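Local coordinates for protein 4-alpha-glucanotransferase (PDB 1TZ7) that is an amylomaltase, a 4-alpha-glucanotransferase family enzyme built on an eight-stranded parallel beta/alpha barrel that carries a large helical insertion, at residues K167-W172 / D237-P242; E279-E282 / W288-R291. All blocks are in the same frame, centred on the assembly; numbering follows the deposited sequence.

Contact 1: residues K167-W172 / D237-P242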
ATOM      1  N   LYS A 167       4.179  25.424  -6.725  1.00 47.54           N
ATOM      2  CA  LYS A 167       3.618  24.866  -7.957  1.00 45.89           C
ATOM      3  C   LYS A 167       4.070  23.417  -8.161  1.00 40.68           C
ATOM      4  O   LYS A 167       5.032  22.966  -7.547  1.00 27.11           O
ATOM      5  CB  LYS A 167       4.050  25.708  -9.161  1.00 42.02           C
ATOM      6  CG  LYS A 167       3.373  27.064  -9.252  1.00 56.01           C
ATOM      7  CD  LYS A 167       3.885  27.855 -10.453  1.00 53.62           C
ATOM      8  CE  LYS A 167       3.648  29.350 -10.286  1.00 62.73           C
ATOM      9  NZ  LYS A 167       4.558  30.157 -11.147  1.00 56.37           N
ATOM     10  N   GLU A 168       3.366  22.701  -9.034  1.00 41.83           N
ATOM     11  CA  GLU A 168       3.752  21.334  -9.415  1.00 41.06           C
ATOM     12  C   GLU A 168       4.963  21.368 -10.359  1.00 36.19           C
ATOM     13  O   GLU A 168       5.331  22.423 -10.862  1.00 29.99           O
ATOM     14  CB  GLU A 168       2.572  20.619 -10.095  1.00 39.89           C
ATOM     15  CG  GLU A 168       2.094  19.370  -9.369  1.00 59.72           C
ATOM     16  CD  GLU A 168       1.629  19.655  -7.952  1.00 58.22           C
ATOM     17  OE1 GLU A 168       2.204  19.068  -7.006  1.00 48.83           O
ATOM     18  OE2 GLU A 168       0.689  20.463  -7.786  1.00 53.63           O
ATOM     19  N   TRP A 169       5.577  20.209 -10.593  1.00 27.14           N
ATOM     20  CA  TRP A 169       6.844  20.154 -11.334  1.00 31.10           C
ATOM     21  C   TRP A 169       6.658  20.527 -12.802  1.00 30.46           C
ATOM     22  O   TRP A 169       7.537  21.139 -13.405  1.00 25.51           O
ATOM     23  CB  TRP A 169       7.512  18.761 -11.206  1.00 32.13           C
ATOM     24  CG  TRP A 169       6.812  17.657 -11.944  1.00 23.47           C
ATOM     25  CD1 TRP A 169       5.950  16.743 -11.418  1.00 24.01           C
ATOM     26  CD2 TRP A 169       6.927  17.341 -13.337  1.00 25.25           C
ATOM     27  NE1 TRP A 169       5.514  15.882 -12.398  1.00 27.35           N
ATOM     28  CE2 TRP A 169       6.099  16.227 -13.585  1.00 24.58           C
ATOM     29  CE3 TRP A 169       7.646  17.890 -14.408  1.00 20.68           C
ATOM     30  CZ2 TRP A 169       5.969  15.655 -14.855  1.00 26.40           C
ATOM     31  CZ3 TRP A 169       7.513  17.316 -15.669  1.00 29.91           C
ATOM     32  CH2 TRP A 169       6.683  16.213 -15.876  1.00 31.23           C
ATOM     33  N   TYR A 170       5.507  20.163 -13.367  1.00 31.77           N
ATOM     34  CA  TYR A 170       5.222  20.443 -14.781  1.00 32.64           C
ATOM     35  C   TYR A 170       4.810  21.903 -15.000  1.00 30.43           C
ATOM     36  O   TYR A 170       4.600  22.325 -16.130  1.00 21.74           O
ATOM     37  CB  TYR A 170       4.128  19.495 -15.319  1.00 35.21           C
ATOM     38  CG  TYR A 170       2.870  19.445 -14.473  1.00 36.82           C
ATOM     39  CD1 TYR A 170       2.733  18.507 -13.455  1.00 42.91           C
ATOM     40  CD2 TYR A 170       1.818  20.332 -14.696  1.00 42.36           C
ATOM     41  CE1 TYR A 170       1.588  18.452 -12.682  1.00 45.28           C
ATOM     42  CE2 TYR A 170       0.667  20.287 -13.924  1.00 42.41           C
ATOM     43  CZ  TYR A 170       0.558  19.343 -12.919  1.00 51.90           C
ATOM     44  OH  TYR A 170      -0.575  19.288 -12.151  1.00 57.83           O
ATOM     45  N   GLU A 171       4.701  22.663 -13.908  1.00 32.49           N
ATOM     46  CA  GLU A 171       4.395  24.097 -13.983  1.00 34.80           C
ATOM     47  C   GLU A 171       5.640  24.965 -13.697  1.00 37.30           C
ATOM     48  O   GLU A 171       5.598  26.186 -13.844  1.00 31.20           O
ATOM     49  CB  GLU A 171       3.275  24.452 -12.994  1.00 35.81           C
ATOM     50  CG  GLU A 171       2.068  23.517 -13.057  1.00 41.96           C
ATOM     51  CD  GLU A 171       0.867  24.053 -12.294  1.00 49.15           C
ATOM     52  OE1 GLU A 171       0.909  24.060 -11.045  1.00 48.23           O
ATOM     53  OE2 GLU A 171      -0.119  24.464 -12.944  1.00 55.40           O
ATOM     54  N   TRP A 172       6.740  24.324 -13.289  1.00 37.92           N
ATOM     55  CA  TRP A 172       7.984  25.046 -12.975  1.00 35.46           C
ATOM     56  C   TRP A 172       8.595  25.646 -14.226  1.00 33.22           C
ATOM     57  O   TRP A 172       8.246  25.263 -15.342  1.00 28.50           O
ATOM     58  CB  TRP A 172       9.006  24.108 -12.327  1.00 36.21           C
ATOM     59  CG  TRP A 172       8.631  23.633 -10.969  1.00 32.16           C
ATOM     60  CD1 TRP A 172       7.723  24.197 -10.119  1.00 30.09           C
ATOM     61  CD2 TRP A 172       9.157  22.493 -10.291  1.00 38.19           C
ATOM     62  NE1 TRP A 172       7.652  23.470  -8.954  1.00 26.62           N
ATOM     63  CE2 TRP A 172       8.523  22.418  -9.034  1.00 37.06           C
ATOM     64  CE3 TRP A 172      10.107  21.515 -10.620  1.00 26.44           C
ATOM     65  CZ2 TRP A 172       8.806  21.410  -8.108  1.00 40.14           C
ATOM     66  CZ3 TRP A 172      10.385  20.516  -9.697  1.00 30.84           C
ATOM     67  CH2 TRP A 172       9.736  20.474  -8.459  1.00 31.93           C
ATOM     68  N   ASP A 237       8.774  10.981  -9.296  1.00 25.83           N
ATOM     69  CA  ASP A 237       9.136   9.832 -10.136  1.00 25.83           C
ATOM     70  C   ASP A 237       8.981  10.137 -11.622  1.00 26.05           C
ATOM     71  O   ASP A 237       9.847   9.808 -12.418  1.00 19.36           O
ATOM     72  CB  ASP A 237       8.289   8.623  -9.770  1.00 23.59           C
ATOM     73  CG  ASP A 237       8.363   8.290  -8.300  1.00 36.73           C
ATOM     74  OD1 ASP A 237       7.316   8.360  -7.620  1.00 28.85           O
ATOM     75  OD2 ASP A 237       9.422   7.955  -7.733  1.00 28.27           O
ATOM     76  N   VAL A 238       7.869  10.770 -11.990  1.00 22.68           N
ATOM     77  CA  VAL A 238       7.644  11.173 -13.382  1.00 22.06           C
ATOM     78  C   VAL A 238       8.593  12.310 -13.745  1.00 23.73           C
ATOM     79  O   VAL A 238       9.167  12.329 -14.829  1.00 23.26           O
ATOM     80  CB  VAL A 238       6.174  11.618 -13.621  1.00 22.28           C
ATOM     81  CG1 VAL A 238       5.966  12.008 -15.063  1.00 23.36           C
ATOM     82  CG2 VAL A 238       5.204  10.496 -13.230  1.00 28.83           C
ATOM     83  N   TRP A 239       8.757  13.248 -12.820  1.00 26.15           N
ATOM     84  CA  TRP A 239       9.704  14.348 -12.982  1.00 27.33           C
ATOM     85  C   TRP A 239      11.121  13.838 -13.312  1.00 26.52           C
ATOM     86  O   TRP A 239      11.774  14.359 -14.213  1.00 22.11           O
ATOM     87  CB  TRP A 239       9.738  15.195 -11.708  1.00 24.03           C
ATOM     88  CG  TRP A 239      10.673  16.361 -11.773  1.00 19.36           C
ATOM     89  CD1 TRP A 239      10.735  17.308 -12.752  1.00 18.36           C
ATOM     90  CD2 TRP A 239      11.680  16.707 -10.818  1.00 20.05           C
ATOM     91  NE1 TRP A 239      11.720  18.223 -12.465  1.00 28.95           N
ATOM     92  CE2 TRP A 239      12.317  17.876 -11.282  1.00 21.50           C
ATOM     93  CE3 TRP A 239      12.116  16.142  -9.608  1.00 23.61           C
ATOM     94  CZ2 TRP A 239      13.361  18.491 -10.583  1.00 18.62           C
ATOM     95  CZ3 TRP A 239      13.150  16.756  -8.919  1.00 22.22           C
ATOM     96  CH2 TRP A 239      13.759  17.918  -9.411  1.00 26.05           C
ATOM     97  N   THR A 240      11.581  12.818 -12.582  1.00 27.99           N
ATOM     98  CA  THR A 240      12.971  12.334 -12.726  1.00 34.26           C
ATOM     99  C   THR A 240      13.140  11.416 -13.928  1.00 28.41           C
ATOM    100  O   THR A 240      14.213  11.345 -14.505  1.00 24.20           O
ATOM    101  CB  THR A 240      13.454  11.595 -11.445  1.00 34.84           C
ATOM    102  OG1 THR A 240      12.367  10.905 -10.823  1.00 44.17           O
ATOM    103  CG2 THR A 240      13.918  12.568 -10.403  1.00 35.90           C
ATOM    104  N   ASN A 241      12.077  10.710 -14.296  1.00 23.73           N
ATOM    105  CA  ASN A 241      12.151   9.736 -15.382  1.00 29.65           C
ATOM    106  C   ASN A 241      11.014   9.898 -16.401  1.00 24.98           C
ATOM    107  O   ASN A 241      10.232   8.980 -16.608  1.00 23.42           O
ATOM    108  CB  ASN A 241      12.129   8.319 -14.815  1.00 34.12           C
ATOM    109  CG  ASN A 241      13.149   8.115 -13.717  1.00 40.80           C
ATOM    110  OD1 ASN A 241      12.809   8.084 -12.533  1.00 35.89           O
ATOM    111  ND2 ASN A 241      14.401   7.978 -14.099  1.00 29.75           N
ATOM    112  N   PRO A 242      10.938  11.059 -17.045  1.00 20.56           N
ATOM    113  CA  PRO A 242       9.846  11.344 -17.987  1.00 29.80           C
ATOM    114  C   PRO A 242       9.808  10.363 -19.167  1.00 31.43           C
ATOM    115  O   PRO A 242       8.731   9.979 -19.609  1.00 24.49           O
ATOM    116  CB  PRO A 242      10.158  12.773 -18.472  1.00 30.25           C
ATOM    117  CG  PRO A 242      11.599  12.989 -18.152  1.00 27.60           C
ATOM    118  CD  PRO A 242      11.885  12.181 -16.937  1.00 30.65           C
TER
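A buried cluster of three tryptophans, Trp169, Trp172 and Trp239, joins the loop that follows helix 149-165 to the short helix 236-240. Trp239 meets the other two in different ways. Trp172 presents its edge to the face of Trp239: CZ3 of Trp172 lies 3.6 Å from CE2 of Trp239, and the planes stand at 88°, a clear edge-to-face (T-shaped) pair. With Trp169 the relation is oblique, the planes at 41°, and the two side chains pass each other in opposite directions, so that the CB of each rests over the indole of the other. CB of Trp239 is 3.9 Å from the centroid of the five-membered ring of Trp169, and CB of Trp169 is 4.2 Å from the corresponding centroid of Trp239, a reciprocal pair of CH-pi contacts. CG of Trp169 sits between its own backbone N and carbonyl carbon (chi1 71°), which lays the indole roughly at right angles to the Val238 side chain, with CZ2 of Trp169 3.7 Å from CG1 of Val238. Within the loop, CA of Trp169 lies 3.4 Å above the plane of the Trp172 ring, and NE1 of Trp172 makes a weak hydrogen bond of 3.0 Å to O of Lys167; together these probably help to set the indole whose edge meets Trp239. The indole nitrogens of the other two tryptophans are satisfied by backbone carbonyls, Trp169 NE1 by Tyr233 O and Trp239 NE1 by Leu176 O, so the buried rings are tied to further segments through their polar edges. Arg179 adds a cation-pi contact to Trp239. Helix 149-165 backs the cluster, with Tyr158 against Trp169 and Ile161 and Lys162 against Trp172, while helix 174-177 supplies Leu176.

Contact 2: residues E279-E282 / W288-R291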
ATOM      1  N   GLU A 279       8.453   0.152 -23.764  1.00 26.86           N
ATOM      2  CA  GLU A 279       9.556  -0.108 -24.673  1.00 35.79           C
ATOM      3  C   GLU A 279      10.843   0.586 -24.179  1.00 36.06           C
ATOM      4  O   GLU A 279      11.947   0.104 -24.426  1.00 30.84           O
ATOM      5  CB  GLU A 279       9.197   0.318 -26.110  1.00 32.28           C
ATOM      6  CG  GLU A 279       9.751   1.661 -26.543  1.00 51.51           C
ATOM      7  CD  GLU A 279       9.364   2.012 -27.973  1.00 71.54           C
ATOM      8  OE1 GLU A 279       8.158   1.930 -28.304  1.00 74.79           O
ATOM      9  OE2 GLU A 279      10.266   2.365 -28.767  1.00 56.00           O
ATOM     10  N   GLU A 280      10.685   1.703 -23.466  1.00 27.18           N
ATOM     11  CA  GLU A 280      11.827   2.393 -22.848  1.00 29.04           C
ATOM     12  C   GLU A 280      12.344   1.658 -21.597  1.00 33.84           C
ATOM     13  O   GLU A 280      13.535   1.691 -21.302  1.00 29.29           O
ATOM     14  CB  GLU A 280      11.451   3.827 -22.480  1.00 25.34           C
ATOM     15  CG  GLU A 280      12.649   4.745 -22.259  1.00 52.63           C
ATOM     16  CD  GLU A 280      13.407   5.053 -23.547  1.00 53.79           C
ATOM     17  OE1 GLU A 280      14.628   5.290 -23.472  1.00 57.16           O
ATOM     18  OE2 GLU A 280      12.780   5.058 -24.627  1.00 48.64           O
ATOM     19  N   HIS A 281      11.444   1.010 -20.867  1.00 28.34           N
ATOM     20  CA  HIS A 281      11.841   0.227 -19.687  1.00 32.54           C
ATOM     21  C   HIS A 281      12.663  -0.962 -20.097  1.00 29.12           C
ATOM     22  O   HIS A 281      13.678  -1.252 -19.490  1.00 30.60           O
ATOM     23  CB  HIS A 281      10.602  -0.189 -18.872  1.00 31.40           C
ATOM     24  CG  HIS A 281       9.785   0.971 -18.454  1.00 34.13           C
ATOM     25  ND1 HIS A 281      10.036   1.678 -17.307  1.00 34.42           N
ATOM     26  CD2 HIS A 281       8.771   1.608 -19.071  1.00 42.22           C
ATOM     27  CE1 HIS A 281       9.186   2.687 -17.226  1.00 43.18           C
ATOM     28  NE2 HIS A 281       8.411   2.663 -18.283  1.00 28.53           N
ATOM     29  N   GLU A 282      12.233  -1.634 -21.155  1.00 29.43           N
ATOM     30  CA  GLU A 282      12.963  -2.768 -21.694  1.00 32.86           C
ATOM     31  C   GLU A 282      14.317  -2.320 -22.252  1.00 33.66           C
ATOM     32  O   GLU A 282      15.299  -3.049 -22.173  1.00 33.44           O
ATOM     33  CB  GLU A 282      12.135  -3.457 -22.789  1.00 35.74           C
ATOM     34  CG  GLU A 282      12.560  -4.891 -23.079  1.00 49.45           C
ATOM     35  CD  GLU A 282      11.472  -5.701 -23.772  1.00 47.53           C
ATOM     36  OE1 GLU A 282      11.707  -6.893 -24.045  1.00 55.87           O
ATOM     37  OE2 GLU A 282      10.385  -5.144 -24.044  1.00 56.16           O
ATOM     38  N   TRP A 288      14.750   0.693 -13.484  1.00 28.80           N
ATOM     39  CA  TRP A 288      13.885   1.489 -12.607  1.00 28.96           C
ATOM     40  C   TRP A 288      13.000   0.577 -11.760  1.00 20.69           C
ATOM     41  O   TRP A 288      12.856   0.783 -10.559  1.00 27.52           O
ATOM     42  CB  TRP A 288      13.018   2.441 -13.430  1.00 30.37           C
ATOM     43  CG  TRP A 288      12.157   3.338 -12.602  1.00 29.57           C
ATOM     44  CD1 TRP A 288      12.544   4.463 -11.939  1.00 41.88           C
ATOM     45  CD2 TRP A 288      10.753   3.192 -12.355  1.00 29.11           C
ATOM     46  NE1 TRP A 288      11.470   5.026 -11.291  1.00 34.85           N
ATOM     47  CE2 TRP A 288      10.357   4.265 -11.530  1.00 31.53           C
ATOM     48  CE3 TRP A 288       9.784   2.258 -12.747  1.00 29.72           C
ATOM     49  CZ2 TRP A 288       9.038   4.432 -11.092  1.00 30.27           C
ATOM     50  CZ3 TRP A 288       8.476   2.427 -12.308  1.00 31.06           C
ATOM     51  CH2 TRP A 288       8.118   3.507 -11.492  1.00 32.54           C
ATOM     52  N   TRP A 289      12.420  -0.436 -12.394  1.00 24.79           N
ATOM     53  CA  TRP A 289      11.592  -1.404 -11.682  1.00 26.22           C
ATOM     54  C   TRP A 289      12.426  -2.230 -10.702  1.00 28.74           C
ATOM     55  O   TRP A 289      11.977  -2.540  -9.605  1.00 28.21           O
ATOM     56  CB  TRP A 289      10.863  -2.323 -12.673  1.00 30.99           C
ATOM     57  CG  TRP A 289       9.498  -1.834 -13.004  1.00 30.22           C
ATOM     58  CD1 TRP A 289       9.099  -1.231 -14.163  1.00 32.35           C
ATOM     59  CD2 TRP A 289       8.345  -1.882 -12.161  1.00 27.80           C
ATOM     60  NE1 TRP A 289       7.764  -0.909 -14.094  1.00 37.24           N
ATOM     61  CE2 TRP A 289       7.277  -1.299 -12.873  1.00 36.25           C
ATOM     62  CE3 TRP A 289       8.100  -2.368 -10.869  1.00 38.60           C
ATOM     63  CZ2 TRP A 289       5.994  -1.187 -12.339  1.00 30.84           C
ATOM     64  CZ3 TRP A 289       6.820  -2.254 -10.342  1.00 42.37           C
ATOM     65  CH2 TRP A 289       5.789  -1.673 -11.074  1.00 33.38           C
ATOM     66  N   ILE A 290      13.639  -2.576 -11.105  1.00 25.13           N
ATOM     67  CA  ILE A 290      14.564  -3.271 -10.221  1.00 27.52           C
ATOM     68  C   ILE A 290      14.871  -2.423  -8.982  1.00 25.04           C
ATOM     69  O   ILE A 290      14.886  -2.929  -7.869  1.00 27.85           O
ATOM     70  CB  ILE A 290      15.866  -3.611 -10.972  1.00 27.71           C
ATOM     71  CG1 ILE A 290      15.619  -4.763 -11.946  1.00 29.06           C
ATOM     72  CG2 ILE A 290      16.993  -3.975  -9.975  1.00 25.68           C
ATOM     73  CD1 ILE A 290      16.665  -4.888 -13.023  1.00 25.90           C
ATOM     74  N   ARG A 291      15.112  -1.130  -9.190  1.00 26.10           N
ATOM     75  CA  ARG A 291      15.384  -0.217  -8.078  1.00 28.64           C
ATOM     76  C   ARG A 291      14.168  -0.085  -7.149  1.00 24.84           C
ATOM     77  O   ARG A 291      14.322   0.023  -5.937  1.00 25.93           O
ATOM     78  CB  ARG A 291      15.808   1.163  -8.602  1.00 25.83           C
ATOM     79  CG  ARG A 291      17.278   1.231  -9.049  1.00 48.63           C
ATOM     80  CD  ARG A 291      17.893   2.620  -8.957  1.00 69.15           C
ATOM     81  NE  ARG A 291      17.124   3.614  -9.709  1.00 84.37           N
ATOM     82  CZ  ARG A 291      17.205   3.793 -11.031  1.00 84.55           C
ATOM     83  NH1 ARG A 291      16.462   4.722 -11.619  1.00 68.73           N
ATOM     84  NH2 ARG A 291      18.027   3.045 -11.765  1.00 81.44           N
TER
HETATM   85  O   HOH W   1      12.243  -0.002 -15.678  1.00 49.62           O
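This is a light aromatic contact, bridged by water, between two consecutive helices: His281 on helix 278-283 faces Trp289 on helix 287-297, across a short connection. The rings form an offset edge-to-face pair, with the edge of Trp289 directed to the face of His281, centroids 5.9 Å apart and planes at 61°. The closest atoms, ND1 of His281 and CD1 of Trp289, are 4.4 Å apart, and the two segments bury only 89 Å² between them, so direct packing is sparse. Water 1 supplements it: lying in the plane of the imidazole at its edge, it hydrogen-bonds to ND1 of His281 at 3.2 Å and weakly accepts the backbone N-H of Trp289 at 3.3 Å. That N-H belongs to the first turn of helix 287-297, where main-chain donors commonly lack a carbonyl partner in their own helix; one residue earlier, the N of Trp288 is taken up by OE1 of Glu284. The second imidazole nitrogen, NE2 of His281, is hydrogen-bonded to Leu244 O. Contacts at both nitrogens probably limit rotation of the imidazole, the Leu244 end being tied to protein and the other to a water. The indole of Trp289 is also packed by its neighbour: CZ3 of Trp288 lies 3.8 Å above its plane. Tyr276, just before helix 278-283, and Trp278, its first residue, each meet both rings, and Phe311 adds an edge-to-face partner for Trp289. Further along helix 287-297, Ile290 packs against helix 334-344, which Glu282 of helix 278-283 also touches through Thr336.

In the fold
The centres of the two contacts lie about 19 Å apart, and contact 1 closes along the chain before contact 2 opens. Three of the four segments, 237-242, 279-282 and 288-291, fall between barrel strands 222-227 and 302-305, a connection that also carries strands 255-259 and 269-274 of the antiparallel sheet. The remaining segment, 167-172, comes from the long helical insertion between barrel strands 60-62 and 222-227. Contact 1 therefore fastens that insertion to the excursion, whereas contact 2 packs the excursion's own helices together. Asn241 OD1 lies 3.6 Å from Trp288 NE1, a packing approach, so the two contacts are neighbours on the same connection.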